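Local coordinates for protein aldehyde Dehydrogenase (Burkholderia cenocepacia, PDB 4O6R) that probably oxidises aldehydes to carboxylic acids with NAD(P)+ as cofactor, and binds AMP in its nucleotide site, at residues Q152-P155 with M161-S164; V177-S182 with L187-I192. All blocks are in the same frame, centred on the assembly; numbering follows the deposited sequence.

Contact 1 of 2, residues Q152-P155 with M161-S164. With AMP (adenosine monophosphate), chain E.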
# COMPACT_ATOMS: atom_id res chain seq x y z
N GLN A 152 -3.53 1.23 27.85
CA GLN A 152 -2.09 1.13 27.63
C GLN A 152 -1.36 1.11 28.96
O GLN A 152 -1.54 1.98 29.79
CB GLN A 152 -1.61 2.29 26.75
CG GLN A 152 -2.42 2.43 25.47
CD GLN A 152 -1.97 3.57 24.57
OE1 GLN A 152 -1.72 4.69 25.03
NE2 GLN A 152 -1.86 3.30 23.28
N ILE A 153 -0.49 0.12 29.12
CA ILE A 153 0.29 -0.07 30.34
C ILE A 153 1.75 -0.02 29.96
O ILE A 153 2.19 -0.79 29.12
CB ILE A 153 -0.07 -1.40 31.03
CG1 ILE A 153 -1.52 -1.38 31.49
CG2 ILE A 153 0.84 -1.65 32.24
CD1 ILE A 153 -2.11 -2.71 31.86
N VAL A 154 2.50 0.83 30.68
CA VAL A 154 3.83 1.33 30.30
C VAL A 154 4.82 1.16 31.48
O VAL A 154 4.48 1.53 32.59
CB VAL A 154 3.69 2.86 30.03
CG1 VAL A 154 5.00 3.47 29.61
CG2 VAL A 154 2.61 3.14 28.99
N PRO A 155 6.05 0.61 31.24
CA PRO A 155 6.98 0.50 32.33
C PRO A 155 7.80 1.79 32.57
O PRO A 155 7.53 2.83 31.96
CB PRO A 155 7.86 -0.66 31.90
CG PRO A 155 7.92 -0.56 30.45
CD PRO A 155 6.63 0.06 30.00
N MET A 161 9.32 8.82 26.60
CA MET A 161 9.28 8.34 25.21
C MET A 161 8.07 7.44 24.97
O MET A 161 7.45 7.50 23.91
CB MET A 161 10.58 7.62 24.87
CG MET A 161 11.04 7.76 23.44
SD MET A 161 12.70 7.04 23.30
CE MET A 161 12.31 5.32 23.76
N PHE A 162 7.75 6.61 25.95
CA PHE A 162 6.61 5.70 25.81
C PHE A 162 5.28 6.41 25.66
O PHE A 162 4.38 5.85 25.04
CB PHE A 162 6.50 4.71 26.98
CG PHE A 162 7.55 3.64 26.97
CD1 PHE A 162 8.05 3.14 25.80
CD2 PHE A 162 8.02 3.13 28.16
CE1 PHE A 162 9.03 2.17 25.81
CE2 PHE A 162 8.97 2.15 28.17
CZ PHE A 162 9.47 1.66 27.00
N THR A 163 5.14 7.62 26.22
CA THR A 163 3.90 8.39 25.98
C THR A 163 3.65 8.55 24.50
O THR A 163 2.51 8.39 24.03
CB THR A 163 3.86 9.79 26.65
OG1 THR A 163 4.82 10.69 26.08
CG2 THR A 163 4.10 9.68 28.15
N SER A 164 4.70 8.87 23.76
CA SER A 164 4.61 9.07 22.32
C SER A 164 4.46 7.75 21.57
O SER A 164 3.63 7.65 20.66
CB SER A 164 5.80 9.86 21.80
OG SER A 164 7.00 9.10 21.82
P AMP E . 6.09 -5.56 34.91
O1P AMP E . 6.32 -6.21 33.59
O2P AMP E . 5.17 -6.39 35.82
O3P AMP E . 7.39 -5.03 35.55
O5' AMP E . 5.24 -4.16 34.67
C5' AMP E . 5.28 -3.18 33.60
C4' AMP E . 4.00 -2.31 33.73
O4' AMP E . 2.87 -3.18 33.96
C3' AMP E . 3.94 -1.31 34.89
O3' AMP E . 3.29 -0.03 34.58
C2' AMP E . 3.20 -2.10 35.98
O2' AMP E . 2.58 -1.34 37.04
C1' AMP E . 2.18 -2.92 35.18
N9 AMP E . 1.68 -4.17 35.83
C8 AMP E . 2.27 -4.91 36.82
N7 AMP E . 1.49 -5.97 37.18
C5 AMP E . 0.36 -5.96 36.41
C6 AMP E . -0.87 -6.78 36.23
N6 AMP E . -1.11 -7.87 36.97
N1 AMP E . -1.79 -6.43 35.31
C2 AMP E . -1.59 -5.33 34.56
N3 AMP E . -0.50 -4.53 34.67
C4 AMP E . 0.50 -4.77 35.54

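Contact 2 of 2, residues V177-S182 with L187-I192. With AMP (adenosine monophosphate), chain E.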
# COMPACT_ATOMS: atom_id res chain seq x y z
N VAL A 177 -8.05 7.08 24.92
CA VAL A 177 -6.94 6.43 25.62
C VAL A 177 -7.06 6.48 27.13
O VAL A 177 -7.36 7.51 27.69
CB VAL A 177 -5.57 7.03 25.20
CG1 VAL A 177 -4.45 6.58 26.12
CG2 VAL A 177 -5.27 6.62 23.77
N VAL A 178 -6.82 5.33 27.76
CA VAL A 178 -6.59 5.27 29.19
C VAL A 178 -5.20 4.65 29.33
O VAL A 178 -4.99 3.50 28.95
CB VAL A 178 -7.63 4.41 29.92
CG1 VAL A 178 -7.31 4.35 31.39
CG2 VAL A 178 -9.03 4.98 29.66
N LEU A 179 -4.27 5.45 29.86
CA LEU A 179 -2.91 5.04 29.97
C LEU A 179 -2.52 4.90 31.45
O LEU A 179 -2.72 5.82 32.26
CB LEU A 179 -1.99 6.00 29.21
CG LEU A 179 -0.51 5.57 29.08
CD1 LEU A 179 0.09 6.00 27.74
CD2 LEU A 179 0.31 6.17 30.17
N LYS A 180 -1.94 3.76 31.79
CA LYS A 180 -1.41 3.51 33.14
C LYS A 180 0.12 3.52 33.09
O LYS A 180 0.75 2.51 32.74
CB LYS A 180 -1.91 2.19 33.74
CG LYS A 180 -1.53 2.11 35.25
CD LYS A 180 -1.10 0.75 35.77
CE LYS A 180 0.38 0.47 35.69
NZ LYS A 180 1.23 1.26 36.62
N PRO A 181 0.74 4.67 33.41
CA PRO A 181 2.21 4.70 33.39
C PRO A 181 2.74 4.05 34.65
O PRO A 181 1.96 3.78 35.60
CB PRO A 181 2.51 6.20 33.38
CG PRO A 181 1.41 6.79 34.21
CD PRO A 181 0.18 5.95 33.89
N SER A 182 4.03 3.81 34.69
CA SER A 182 4.62 3.22 35.87
C SER A 182 4.49 4.16 37.04
O SER A 182 4.80 5.37 36.93
CB SER A 182 6.11 2.96 35.68
OG SER A 182 6.62 2.45 36.88
N LEU A 187 5.94 10.97 36.58
CA LEU A 187 5.82 12.43 36.60
C LEU A 187 5.80 13.09 35.21
O LEU A 187 4.99 13.99 34.95
CB LEU A 187 6.89 13.02 37.49
CG LEU A 187 6.79 12.60 38.97
CD1 LEU A 187 7.94 13.17 39.76
CD2 LEU A 187 5.46 13.06 39.57
N SER A 188 6.65 12.62 34.30
CA SER A 188 6.71 13.23 32.97
C SER A 188 5.41 12.97 32.18
O SER A 188 4.97 13.83 31.41
CB SER A 188 7.98 12.76 32.24
OG SER A 188 7.89 11.38 31.94
N THR A 189 4.75 11.84 32.42
CA THR A 189 3.50 11.51 31.78
C THR A 189 2.38 12.47 32.18
O THR A 189 1.56 12.87 31.35
CB THR A 189 3.10 10.06 32.13
OG1 THR A 189 4.12 9.18 31.69
CG2 THR A 189 1.80 9.69 31.45
N LEU A 190 2.36 12.83 33.45
CA LEU A 190 1.41 13.81 33.94
C LEU A 190 1.68 15.20 33.31
O LEU A 190 0.75 15.94 33.03
CB LEU A 190 1.47 13.85 35.47
CG LEU A 190 1.05 12.54 36.15
CD1 LEU A 190 1.04 12.72 37.65
CD2 LEU A 190 -0.34 12.13 35.71
N ARG A 191 2.94 15.56 33.08
CA ARG A 191 3.25 16.80 32.36
C ARG A 191 2.83 16.73 30.89
O ARG A 191 2.31 17.70 30.35
CB ARG A 191 4.74 17.15 32.48
CG ARG A 191 5.17 18.46 31.81
CD ARG A 191 4.38 19.67 32.29
NE ARG A 191 4.85 20.91 31.63
CZ ARG A 191 4.08 21.92 31.22
NH1 ARG A 191 2.76 21.90 31.41
NH2 ARG A 191 4.65 22.97 30.63
N ILE A 192 3.04 15.58 30.24
CA ILE A 192 2.60 15.40 28.87
C ILE A 192 1.09 15.62 28.75
O ILE A 192 0.65 16.33 27.85
CB ILE A 192 2.99 14.00 28.33
CG1 ILE A 192 4.48 13.94 28.09
CG2 ILE A 192 2.22 13.62 27.06
CD1 ILE A 192 4.97 14.90 27.00
P AMP E . 6.09 -5.56 34.91
O1P AMP E . 6.32 -6.21 33.59
O2P AMP E . 5.17 -6.39 35.82
O3P AMP E . 7.39 -5.03 35.55
O5' AMP E . 5.24 -4.16 34.67
C5' AMP E . 5.28 -3.18 33.60
C4' AMP E . 4.00 -2.31 33.73
O4' AMP E . 2.87 -3.18 33.96
C3' AMP E . 3.94 -1.31 34.89
O3' AMP E . 3.29 -0.03 34.58
C2' AMP E . 3.20 -2.10 35.98
O2' AMP E . 2.58 -1.34 37.04
C1' AMP E . 2.18 -2.92 35.18
N9 AMP E . 1.68 -4.17 35.83
C8 AMP E . 2.27 -4.91 36.82
N7 AMP E . 1.49 -5.97 37.18
C5 AMP E . 0.36 -5.96 36.41
C6 AMP E . -0.87 -6.78 36.23
N6 AMP E . -1.11 -7.87 36.97
N1 AMP E . -1.79 -6.43 35.31
C2 AMP E . -1.59 -5.33 34.56
N3 AMP E . -0.50 -4.53 34.67
C4 AMP E . 0.50 -4.77 35.54

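Contact 1 of 2, residues Q152-P155 with M161-S164
Phe162 reaches from helix 159-172 to Val154 and Pro155, the residues on which strand 138-153 runs out into a loop, and the contact can be read along its side chain. At the root, CB meets the methyl CG1 of Val154 at 3.3 Å, a distance that holds for one of the two deposited conformers of the valine and should not be pressed as evidence of strain. CG of Phe162, 3.7 Å from the same Val154 CG1, carries the ring off beside the backbone N (chi1 -72°), and the two side chains lie antiparallel alongside one another. The next atom on this flank, CD2 of Phe162, still touches Val154 CG1 (3.4 Å), after which the proline takes over. CE2 of Phe162 lies 3.6 Å from CD and 3.7 Å from CG of Pro155, the two side chains crossing at about a right angle. The carbonyl O of Pro155 stands at the edge of the ring, in its plane.

The strand end and the loop after it also serve the nucleotide. Ile153 lies against it, with CG2 3.1 Å from O4' of AMP and CD1 3.7 Å from N3 of the purine. The carbonyl O of Val154 accepts a 2.8 Å hydrogen bond from the ribose O3', so the hydroxyl is the donor. Behind the contact, Gln152 NE2 binds the helix carbonyl of Lys166.

This is the strand-to-helix connection of the beta-alpha-beta unit 138-153, 159-172, 176-180 in the nucleotide-binding fold of aldehyde dehydrogenases. Its chemistry divides the labour between side chain and backbone: the side chains of Val154 and Pro155 meet the helix through carbon alone, while the backbone O of Val154 bonds the ribose.

Contact 2 of 2, residues V177-S182 with L187-I192
Pro181 and Thr189 meet without any aromatic ring or side-chain amide between them, so the flat groups to consider are the pyrrolidine, which is puckered and only roughly flat, and the carbonyl of the same proline. The pyrrolidine offers two carbons to the threonine: CB lies 3.8 Å from OG1 of Thr189, and CG is 4.0 Å from its CG2. The carbonyl of Pro181 serves the nucleotide side. Lys180 NZ donates to Pro181 O at 2.8 Å from a position 45° above the carbonyl plane and away from the lone-pair directions, with a C=O...N angle of 129°.

Thr189 holds CG2 anti to its backbone N, which turns this methyl towards the sheet. There it also touches CD2 of Leu179 (4.0 Å), one strand residue before the lysine. Ile208, on neighbouring strand 206-208, packs against Leu179, Pro181 and Thr189 alike, and Thr163 of helix 159-172 is a further neighbour of Thr189.

Lys180 points away from helix 187-199, its chain bent at three successive torsions to bring the ammonium to the ribose hydroxyls. NZ donates to AMP O2' at 3.0 Å and, weakly, to O3' at 3.2 Å. Gly211 O and, through a salt bridge, the AMP-binding residue Glu183 are further partners, and the carboxylate would be expected to favour the charged amine.

A lysine reading the adenosine ribose from a strand end is familiar in aldehyde dehydrogenases, where AMP probably marks the adenosine half of the dinucleotide. A few van der Waals contacts, one of them to the threonine hydroxyl, join helix and strand end, whereas the three N-H groups of the lysine are shared among more acceptors than each can serve alone, which fits the weak bond to O3'.

From the N terminus, strand 138-153 reaches Val154 and Pro155, and contact 1 closes the short connection into helix 159-172. That helix leads back to strand 176-180, after which contact 2 closes the connection into helix 187-199. The two follow in series, neither nested nor crossed, with centres about 7 Å apart. What unites them is the sheet: strands 138-153 and 176-180 are parallel neighbours, probably hydrogen-bonded through Gln152 O to Lys180 N and Gln152 N to Val178 O. Two consecutive strand-to-helix turns are thereby set side by side, and AMP touches both, as ligands do at the strand ends of Rossmann-like nucleotide sites.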